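Local coordinates for glycoside hydrolase family 61 (Trichoderma reesei QM6a, PDB 5O2X), which probably cleaves cellulose and related polysaccharides oxidatively, as a copper-dependent lytic polysaccharide monooxygenase of Auxiliary Activity family 9, at residues I90-A95 / K113-G118; V141-D146 / T230-G235; R156-A161 / D197-T202. All blocks are in the same frame, centred on the assembly; numbering follows the deposited sequence.

Contact 1 (I90-A95 / K113-G118); sequences IVDYLA and KIDGVG. With MAN (alpha-D-mannopyranose), chain I.
Lys113 CG lies over one face of the Tyr93 ring, with the rest of the chain following its CD2-CE2 side: CB of Lys113 stands 3.8 Å from CE2 of Tyr93, and CE of Lys113 reaches 3.4 Å from Tyr93 OH. A single bend in the lysine, at chi3 (-78°), brings CE back beside the phenol oxygen while NZ continues to the backbone oxygens of Pro220 and Pro222. The Tyr93 hydroxyl has its own polar partner, the hydroxyl of Tyr199. Two further flat groups, the carboxylates of Asp92 and Asp115, meet on the other side of the sheet with planes 49° apart. Asp92 OD2 lies only 2.5 Å from Asp115 OD1, so close that one acid probably carries a proton. The outer oxygens are engaged too, Asp92 OD1 by His157 ND1 and Asp115 OD2 by Trp140 NE1, which would fix the tilt of both groups. Next to this pair, Leu94 CG packs against Ile114 CD1 at 4.0 Å.

The backbones supply the frame, their axes running antiparallel at 172°. Ile90 and Val117 form a hydrogen-bonded pair, with Val117 N 2.9 Å from Ile90 O and the return bond from Ile90 N to Val117 O. Further along, Asp92 O accepts from Ile114 N at 2.8 Å and, weakly, from Asp115 N, while Asp92 N donates to Asp115 O. Two residues thus stand opposite one, and the pairing resumes with Tyr93 against Lys113. This one-residue shift defines a classic beta bulge, set between neighbouring antiparallel strands in the buried beta-sandwich core of an AA9 enzyme.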
# COMPACT_ATOMS: atom_id res chain seq x y z
N ILE A 90 -0.68 3.29 -8.29
CA ILE A 90 -0.39 2.39 -7.18
C ILE A 90 0.99 2.76 -6.65
O ILE A 90 1.94 2.96 -7.43
CB ILE A 90 -0.42 0.91 -7.63
CG1 ILE A 90 -1.85 0.56 -8.06
CG2 ILE A 90 0.04 -0.01 -6.51
CD1 ILE A 90 -2.00 -0.82 -8.68
N VAL A 91 1.09 2.87 -5.31
CA VAL A 91 2.35 3.22 -4.66
C VAL A 91 2.55 2.33 -3.46
O VAL A 91 1.61 1.80 -2.86
CB VAL A 91 2.34 4.72 -4.23
CG1 VAL A 91 2.41 5.64 -5.43
CG2 VAL A 91 1.18 5.06 -3.32
N ASP A 92 3.82 2.22 -3.06
CA ASP A 92 4.19 1.47 -1.86
C ASP A 92 5.25 2.22 -1.09
O ASP A 92 6.19 2.78 -1.69
CB ASP A 92 4.76 0.07 -2.19
CG ASP A 92 3.69 -0.82 -2.76
OD1 ASP A 92 3.00 -1.51 -1.99
OD2 ASP A 92 3.52 -0.85 -4.02
N TYR A 93 5.11 2.20 0.23
CA TYR A 93 6.04 2.84 1.13
C TYR A 93 6.45 1.86 2.23
O TYR A 93 5.72 0.92 2.57
CB TYR A 93 5.39 4.03 1.86
CG TYR A 93 4.82 5.11 0.97
CD1 TYR A 93 3.55 5.01 0.44
CD2 TYR A 93 5.55 6.26 0.72
CE1 TYR A 93 3.00 6.00 -0.33
CE2 TYR A 93 4.99 7.28 -0.05
CZ TYR A 93 3.73 7.16 -0.57
OH TYR A 93 3.23 8.20 -1.31
N LEU A 94 7.61 2.16 2.83
CA LEU A 94 8.02 1.54 4.09
C LEU A 94 8.24 2.64 5.11
O LEU A 94 8.68 3.74 4.76
CB LEU A 94 9.30 0.73 3.95
CG LEU A 94 9.22 -0.50 3.07
CD1 LEU A 94 10.58 -1.09 2.82
CD2 LEU A 94 8.34 -1.57 3.66
N ALA A 95 8.05 2.32 6.39
CA ALA A 95 8.43 3.22 7.48
C ALA A 95 9.02 2.38 8.57
O ALA A 95 8.44 1.37 9.00
CB ALA A 95 7.25 4.00 8.05
N LYS A 113 9.13 6.05 -0.14
CA LYS A 113 8.45 5.38 -1.24
C LYS A 113 9.37 4.39 -1.93
O LYS A 113 10.45 4.78 -2.42
CB LYS A 113 7.94 6.43 -2.23
CG LYS A 113 7.06 5.84 -3.32
CD LYS A 113 6.61 6.84 -4.36
CE LYS A 113 5.46 7.71 -3.88
NZ LYS A 113 5.29 8.88 -4.80
N ILE A 114 8.95 3.14 -1.99
CA ILE A 114 9.74 2.11 -2.67
C ILE A 114 9.24 1.73 -4.06
O ILE A 114 10.02 1.15 -4.80
CB ILE A 114 9.93 0.85 -1.78
CG1 ILE A 114 8.63 0.13 -1.45
CG2 ILE A 114 10.72 1.22 -0.53
CD1 ILE A 114 8.85 -1.25 -0.85
N ASP A 115 8.01 2.08 -4.44
CA ASP A 115 7.60 1.96 -5.83
C ASP A 115 6.46 2.91 -6.07
O ASP A 115 5.86 3.49 -5.14
CB ASP A 115 7.30 0.51 -6.29
CG ASP A 115 5.92 -0.01 -6.01
OD1 ASP A 115 5.24 0.56 -5.14
OD2 ASP A 115 5.53 -1.01 -6.66
N GLY A 116 6.15 3.13 -7.36
CA GLY A 116 5.04 3.98 -7.72
C GLY A 116 4.87 4.00 -9.21
O GLY A 116 5.81 4.35 -9.94
N VAL A 117 3.67 3.62 -9.66
CA VAL A 117 3.33 3.62 -11.09
C VAL A 117 2.05 4.40 -11.27
O VAL A 117 1.08 4.23 -10.49
CB VAL A 117 3.16 2.17 -11.61
CG1 VAL A 117 2.75 2.15 -13.08
CG2 VAL A 117 4.47 1.40 -11.44
N GLY A 118 2.03 5.25 -12.29
CA GLY A 118 0.90 6.09 -12.54
C GLY A 118 0.21 5.81 -13.86
O GLY A 118 -0.37 4.73 -14.06
C1 MAN I . 7.84 3.83 -12.64
C2 MAN I . 7.69 2.85 -13.80
C3 MAN I . 8.85 3.01 -14.81
C4 MAN I . 8.89 4.50 -15.20
C5 MAN I . 9.13 5.38 -13.99
C6 MAN I . 9.24 6.88 -14.31
O2 MAN I . 6.40 3.14 -14.39
O3 MAN I . 8.65 2.20 -15.97
O4 MAN I . 9.98 4.72 -16.12
O5 MAN I . 8.04 5.15 -13.08
O6 MAN I . 7.97 7.48 -14.59

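Contact 2 (V141-D146 / T230-G235); sequences VVKIPD and TSVAQG. With MAN (alpha-D-mannopyranose), chain L; MAN (alpha-D-mannopyranose), chain I.
Val141 and Gln234 are joined by a pair of hydrogen bonds in which a side-chain amide takes the place of a neighbouring strand. Gln234 OE1 accepts from Val141 N at 2.9 Å, in the carbonyl plane and on a lone pair; Gln234 NE2 returns a nearly straight bond (173°) to Val141 O, also 2.9 Å long and only 3° out of the glutamine amide plane. The bend at chi2 (-62°) folds the glutamine so that NE2 also donates to Val232 O, from above that carbonyl's plane. A water adds a further link, donating to Val141 O and accepting from Val232 N.

Apolar contact is carried by Val232, whose two methyls divide the work: in the conformer described, CG2 lies 4.0 Å from Val141 CG1, the two side chains crossing at about a right angle, and CG1 rests 3.7 Å from Lys143 CB. In that conformer the extended remainder of the lysine leads away from segment 230-235, and its NZ forms a salt bridge with Asp146 OD2 at 2.9 Å.

Covalent chemistry marks the segment 230-235, where Thr230 OG1 and Ser231 OG each carry an alpha-mannose. The Ser231 sugar also touches Gln234, with its O6 3.6 Å from Gln234 CG. The Gln234 bonds, the water and the Val232 packing imply that this O-mannosylated segment is pinned to outer strand 139-143, consistent with a predicted linker being integral to the catalytic domain.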
# COMPACT_ATOMS: atom_id res chain seq x y z
N VAL A 141 2.83 -6.53 -7.31
CA VAL A 141 4.07 -7.05 -6.76
C VAL A 141 5.01 -5.91 -6.44
O VAL A 141 5.26 -5.06 -7.30
CB VAL A 141 4.74 -8.02 -7.75
CG1 VAL A 141 6.08 -8.53 -7.21
CG2 VAL A 141 3.80 -9.19 -8.01
N VAL A 142 5.55 -5.91 -5.21
CA VAL A 142 6.62 -4.96 -4.81
C VAL A 142 7.81 -5.77 -4.35
O VAL A 142 7.66 -6.84 -3.77
CB VAL A 142 6.10 -3.96 -3.73
CG1 VAL A 142 5.95 -4.63 -2.38
CG2 VAL A 142 6.97 -2.71 -3.64
N LYS A 143 9.00 -5.21 -4.56
CA LYS A 143 10.23 -5.81 -4.09
C LYS A 143 10.80 -5.04 -2.90
O LYS A 143 10.96 -3.82 -2.98
CB LYS A 143 11.24 -5.90 -5.23
CG LYS A 143 12.58 -6.43 -4.77
CD LYS A 143 13.53 -6.68 -5.94
CE LYS A 143 14.99 -6.69 -5.51
NZ LYS A 143 15.94 -6.80 -6.67
N ILE A 144 11.07 -5.76 -1.82
CA ILE A 144 11.78 -5.12 -0.70
C ILE A 144 13.25 -4.90 -1.17
O ILE A 144 13.90 -5.84 -1.62
CB ILE A 144 11.74 -6.01 0.52
CG1 ILE A 144 10.29 -6.27 0.94
CG2 ILE A 144 12.55 -5.39 1.64
CD1 ILE A 144 9.44 -5.05 1.20
N PRO A 145 13.75 -3.67 -1.13
CA PRO A 145 15.10 -3.39 -1.70
C PRO A 145 16.15 -4.35 -1.17
O PRO A 145 16.19 -4.63 0.03
CB PRO A 145 15.34 -1.96 -1.27
CG PRO A 145 13.98 -1.33 -1.25
CD PRO A 145 13.09 -2.43 -0.69
N ASP A 146 17.02 -4.81 -2.06
CA ASP A 146 18.08 -5.73 -1.70
C ASP A 146 18.97 -5.19 -0.58
O ASP A 146 19.45 -5.97 0.24
CB ASP A 146 18.99 -6.00 -2.92
CG ASP A 146 18.33 -6.80 -4.02
OD1 ASP A 146 17.73 -7.81 -3.69
OD2 ASP A 146 18.48 -6.49 -5.23
N THR A 230 11.00 1.98 -10.42
CA THR A 230 9.70 2.46 -9.94
C THR A 230 8.63 1.38 -9.94
O THR A 230 7.60 1.54 -9.28
CB THR A 230 9.22 3.71 -10.68
OG1 THR A 230 9.01 3.33 -12.04
CG2 THR A 230 10.22 4.86 -10.57
N SER A 231 8.88 0.27 -10.64
CA SER A 231 8.15 -0.95 -10.42
C SER A 231 9.04 -2.10 -10.83
O SER A 231 9.88 -1.93 -11.74
CB SER A 231 6.82 -1.00 -11.19
OG SER A 231 7.01 -0.88 -12.61
N VAL A 232 8.84 -3.24 -10.20
CA VAL A 232 9.43 -4.48 -10.69
C VAL A 232 8.41 -5.22 -11.57
O VAL A 232 7.23 -4.86 -11.63
CB VAL A 232 9.92 -5.39 -9.55
CG1 VAL A 232 11.04 -4.72 -8.78
CG2 VAL A 232 8.78 -5.87 -8.61
N ALA A 233 8.88 -6.20 -12.32
CA ALA A 233 8.02 -6.86 -13.29
C ALA A 233 6.78 -7.44 -12.58
O ALA A 233 6.88 -8.23 -11.64
CB ALA A 233 8.75 -7.94 -14.04
N GLN A 234 5.62 -7.04 -13.08
CA GLN A 234 4.33 -7.50 -12.54
C GLN A 234 3.94 -8.86 -13.12
O GLN A 234 4.32 -9.21 -14.22
CB GLN A 234 3.24 -6.50 -12.84
CG GLN A 234 3.54 -5.13 -12.22
CD GLN A 234 3.60 -5.21 -10.71
OE1 GLN A 234 2.63 -5.69 -10.06
NE2 GLN A 234 4.71 -4.85 -10.14
N GLY A 235 3.15 -9.60 -12.36
CA GLY A 235 2.65 -10.90 -12.75
C GLY A 235 2.32 -11.69 -11.50
O GLY A 235 3.07 -11.73 -10.55
C1 MAN L . 6.90 -2.11 -13.30
C2 MAN L . 7.71 -2.00 -14.58
C3 MAN L . 7.09 -1.00 -15.55
C4 MAN L . 5.64 -1.35 -15.82
C5 MAN L . 4.90 -1.45 -14.49
C6 MAN L . 3.48 -1.95 -14.67
O2 MAN L . 7.80 -3.30 -15.18
O3 MAN L . 7.84 -0.95 -16.78
O4 MAN L . 4.98 -0.35 -16.59
O5 MAN L . 5.54 -2.39 -13.61
O6 MAN L . 3.42 -3.23 -15.32
C1 MAN I . 7.84 3.83 -12.64
C2 MAN I . 7.69 2.85 -13.80
C3 MAN I . 8.85 3.01 -14.81
C4 MAN I . 8.89 4.50 -15.20
C5 MAN I . 9.13 5.38 -13.99
C6 MAN I . 9.24 6.88 -14.31
O2 MAN I . 6.40 3.14 -14.39
O3 MAN I . 8.65 2.20 -15.97
O4 MAN I . 9.98 4.72 -16.12
O5 MAN I . 8.04 5.15 -13.08
O6 MAN I . 7.97 7.48 -14.59
O HOH W 1 6.88 -2.89 -8.02

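Contact 3 (R156-A161 / D197-T202); sequences RHEIIA and DLYHAT. With MAN (alpha-D-mannopyranose), chain F; MAN (alpha-D-mannopyranose), chain E.
Glu158 and Tyr199 approach from opposite directions and meet where the tyrosine hydroxyl donates to Glu158 OE1 at 2.6 Å. That oxygen lies at the edge of the phenol ring, near its plane, and the hydroxyl comes from the syn side, 23° out of the carboxylate plane; the carboxylate and ring planes stand 38° apart. Glu158 is extended, with CG anti to the backbone N (chi1 -179°), which carries its acid group away from strand 151-161 toward the 197-202 segment.

Arg156, two residues earlier on the same side of the strand, is also extended, from CG to NE, and grips the glutamate end-on with two nitrogens. NH1 binds OE1 of Glu158 at 2.8 Å and NH2 binds OE2 of Glu158 at 2.9 Å, both from above the carboxylate plane. Glu158 OE1 therefore accepts from both Arg156 and Tyr199, an environment that would probably stabilise its negative charge. Leu198 CD1 sits over the centre of one guanidinium face, 4.0 Å from Arg156 CZ, while its own CB lies over one face of the Tyr199 ring. Ile160 CD1 adds a looser apolar contact, 4.5 Å from Tyr199 CZ.

Outside these segments, Arg156 NE and NH2 donate to the backbone oxygens of Ile55 and Ile54, and Asn173 ND2 binds Glu158 OE2. Such a buried Arg-Glu-Tyr hydrogen-bond network fastens a long loop across one face of the sheet containing strands 90-96 and 151-161, part of the immunoglobulin-like beta-sandwich characteristic of AA9 enzymes.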
# COMPACT_ATOMS: atom_id res chain seq x y z
N ARG A 156 3.20 0.13 3.63
CA ARG A 156 1.96 0.83 3.32
C ARG A 156 1.79 0.78 1.82
O ARG A 156 2.46 1.48 1.07
CB ARG A 156 2.03 2.27 3.84
CG ARG A 156 0.79 3.11 3.58
CD ARG A 156 1.02 4.56 4.00
NE ARG A 156 -0.15 5.42 3.82
CZ ARG A 156 -0.57 5.88 2.65
NH1 ARG A 156 0.14 5.65 1.55
NH2 ARG A 156 -1.70 6.57 2.56
N HIS A 157 0.84 -0.08 1.39
CA HIS A 157 0.48 -0.25 -0.02
C HIS A 157 -0.77 0.54 -0.30
O HIS A 157 -1.66 0.61 0.56
CB HIS A 157 0.23 -1.75 -0.24
CG HIS A 157 -0.32 -2.09 -1.57
ND1 HIS A 157 0.37 -2.05 -2.75
CD2 HIS A 157 -1.58 -2.45 -1.95
CE1 HIS A 157 -0.41 -2.40 -3.76
NE2 HIS A 157 -1.61 -2.66 -3.30
N GLU A 158 -0.89 1.17 -1.46
CA GLU A 158 -2.04 2.03 -1.68
C GLU A 158 -2.39 2.09 -3.16
O GLU A 158 -1.54 2.32 -4.02
CB GLU A 158 -1.69 3.43 -1.18
CG GLU A 158 -2.77 4.48 -1.28
CD GLU A 158 -2.31 5.80 -0.70
OE1 GLU A 158 -1.10 6.13 -0.91
OE2 GLU A 158 -3.09 6.48 -0.00
N ILE A 159 -3.69 1.97 -3.44
CA ILE A 159 -4.27 2.33 -4.73
C ILE A 159 -4.96 3.67 -4.54
O ILE A 159 -5.61 3.90 -3.51
CB ILE A 159 -5.32 1.30 -5.22
CG1 ILE A 159 -4.77 -0.12 -5.29
CG2 ILE A 159 -5.85 1.72 -6.58
CD1 ILE A 159 -5.82 -1.15 -5.62
N ILE A 160 -4.82 4.57 -5.52
CA ILE A 160 -5.59 5.81 -5.53
C ILE A 160 -6.53 5.70 -6.73
O ILE A 160 -6.13 5.27 -7.84
CB ILE A 160 -4.69 7.04 -5.60
CG1 ILE A 160 -3.66 7.03 -4.45
CG2 ILE A 160 -5.56 8.31 -5.53
CD1 ILE A 160 -2.68 8.14 -4.49
N ALA A 161 -7.81 5.99 -6.54
CA ALA A 161 -8.77 6.01 -7.61
C ALA A 161 -9.05 7.44 -8.01
O ALA A 161 -9.33 8.30 -7.16
CB ALA A 161 -10.05 5.34 -7.19
N ASP A 197 1.67 14.17 6.05
CA ASP A 197 2.34 15.13 5.17
C ASP A 197 2.50 14.58 3.76
O ASP A 197 3.00 15.32 2.89
CB ASP A 197 3.72 15.49 5.72
CG ASP A 197 3.64 16.34 6.98
OD1 ASP A 197 2.68 17.06 7.26
OD2 ASP A 197 4.66 16.25 7.73
N LEU A 198 2.06 13.36 3.46
CA LEU A 198 2.29 12.80 2.13
C LEU A 198 1.56 13.59 1.04
O LEU A 198 2.13 13.88 0.00
CB LEU A 198 1.83 11.33 2.07
CG LEU A 198 2.69 10.36 2.84
CD1 LEU A 198 1.98 9.01 2.91
CD2 LEU A 198 4.07 10.20 2.22
N TYR A 199 0.26 13.86 1.25
CA TYR A 199 -0.63 14.30 0.17
C TYR A 199 -1.42 15.55 0.59
O TYR A 199 -1.76 15.71 1.75
CB TYR A 199 -1.65 13.21 -0.11
CG TYR A 199 -1.06 11.87 -0.44
CD1 TYR A 199 0.02 11.72 -1.32
CD2 TYR A 199 -1.57 10.72 0.12
CE1 TYR A 199 0.51 10.47 -1.63
CE2 TYR A 199 -1.09 9.49 -0.19
CZ TYR A 199 -0.05 9.34 -1.08
OH TYR A 199 0.46 8.13 -1.45
N HIS A 200 -1.72 16.36 -0.42
CA HIS A 200 -2.58 17.50 -0.24
C HIS A 200 -3.68 17.50 -1.29
O HIS A 200 -3.47 17.04 -2.42
CB HIS A 200 -1.81 18.83 -0.24
CG HIS A 200 -1.02 18.98 1.01
ND1 HIS A 200 0.19 18.37 1.24
CD2 HIS A 200 -1.35 19.60 2.16
CE1 HIS A 200 0.58 18.60 2.48
NE2 HIS A 200 -0.32 19.39 3.05
N ALA A 201 -4.81 18.08 -0.95
CA ALA A 201 -6.01 18.06 -1.77
C ALA A 201 -5.85 18.79 -3.10
O ALA A 201 -6.63 18.55 -4.02
CB ALA A 201 -7.18 18.67 -1.02
N THR A 202 -4.87 19.67 -3.21
CA THR A 202 -4.61 20.41 -4.45
C THR A 202 -3.42 19.83 -5.24
O THR A 202 -3.03 20.43 -6.25
CB THR A 202 -4.30 21.86 -4.13
OG1 THR A 202 -3.16 21.86 -3.25
CG2 THR A 202 -5.51 22.57 -3.49
C1 MAN F . -1.98 22.55 -3.71
C2 MAN F . -0.72 22.04 -2.97
C3 MAN F . -0.76 22.41 -1.51
C4 MAN F . -0.96 23.90 -1.40
C5 MAN F . -2.23 24.30 -2.13
C6 MAN F . -2.45 25.80 -2.01
O2 MAN F . 0.49 22.60 -3.52
O3 MAN F . 0.43 21.99 -0.83
O4 MAN F . -1.03 24.19 -0.00
O5 MAN F . -2.13 23.94 -3.51
O6 MAN F . -3.66 26.16 -2.69
C1 MAN E . 0.24 15.45 9.71
C2 MAN E . 1.53 15.89 10.36
C3 MAN E . 1.64 15.16 11.72
C4 MAN E . 0.40 15.32 12.60
C5 MAN E . -0.85 14.99 11.81
C6 MAN E . -2.14 15.35 12.52
O2 MAN E . 1.48 17.28 10.59
O3 MAN E . 2.81 15.59 12.45
O4 MAN E . 0.45 14.39 13.70
O5 MAN E . -0.87 15.71 10.55
O6 MAN E . -3.26 14.73 11.99

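In the fold
Contact 1 closes along the chain before either of the others opens, and contact 3 is nested inside the loop closed by contact 2. Contacts 1 and 3 share one sheet, in which strands 90-96 and 151-161 are neighbours; their centres lie about 10 Å apart, and their side chains touch directly through polar groups. Contact 2, its centre also about 10 Å from that of contact 1, joins outer strand 139-143 of the other sheet to the loop between strands 193-194 and 241-243; Gly116 N probably bonds to Thr230 O. Contacts 2 and 3 have centres about 19 Å apart and do not touch. Contact 1 thus lies in the core between contacts 2 and 3, through which later loop segments are attached.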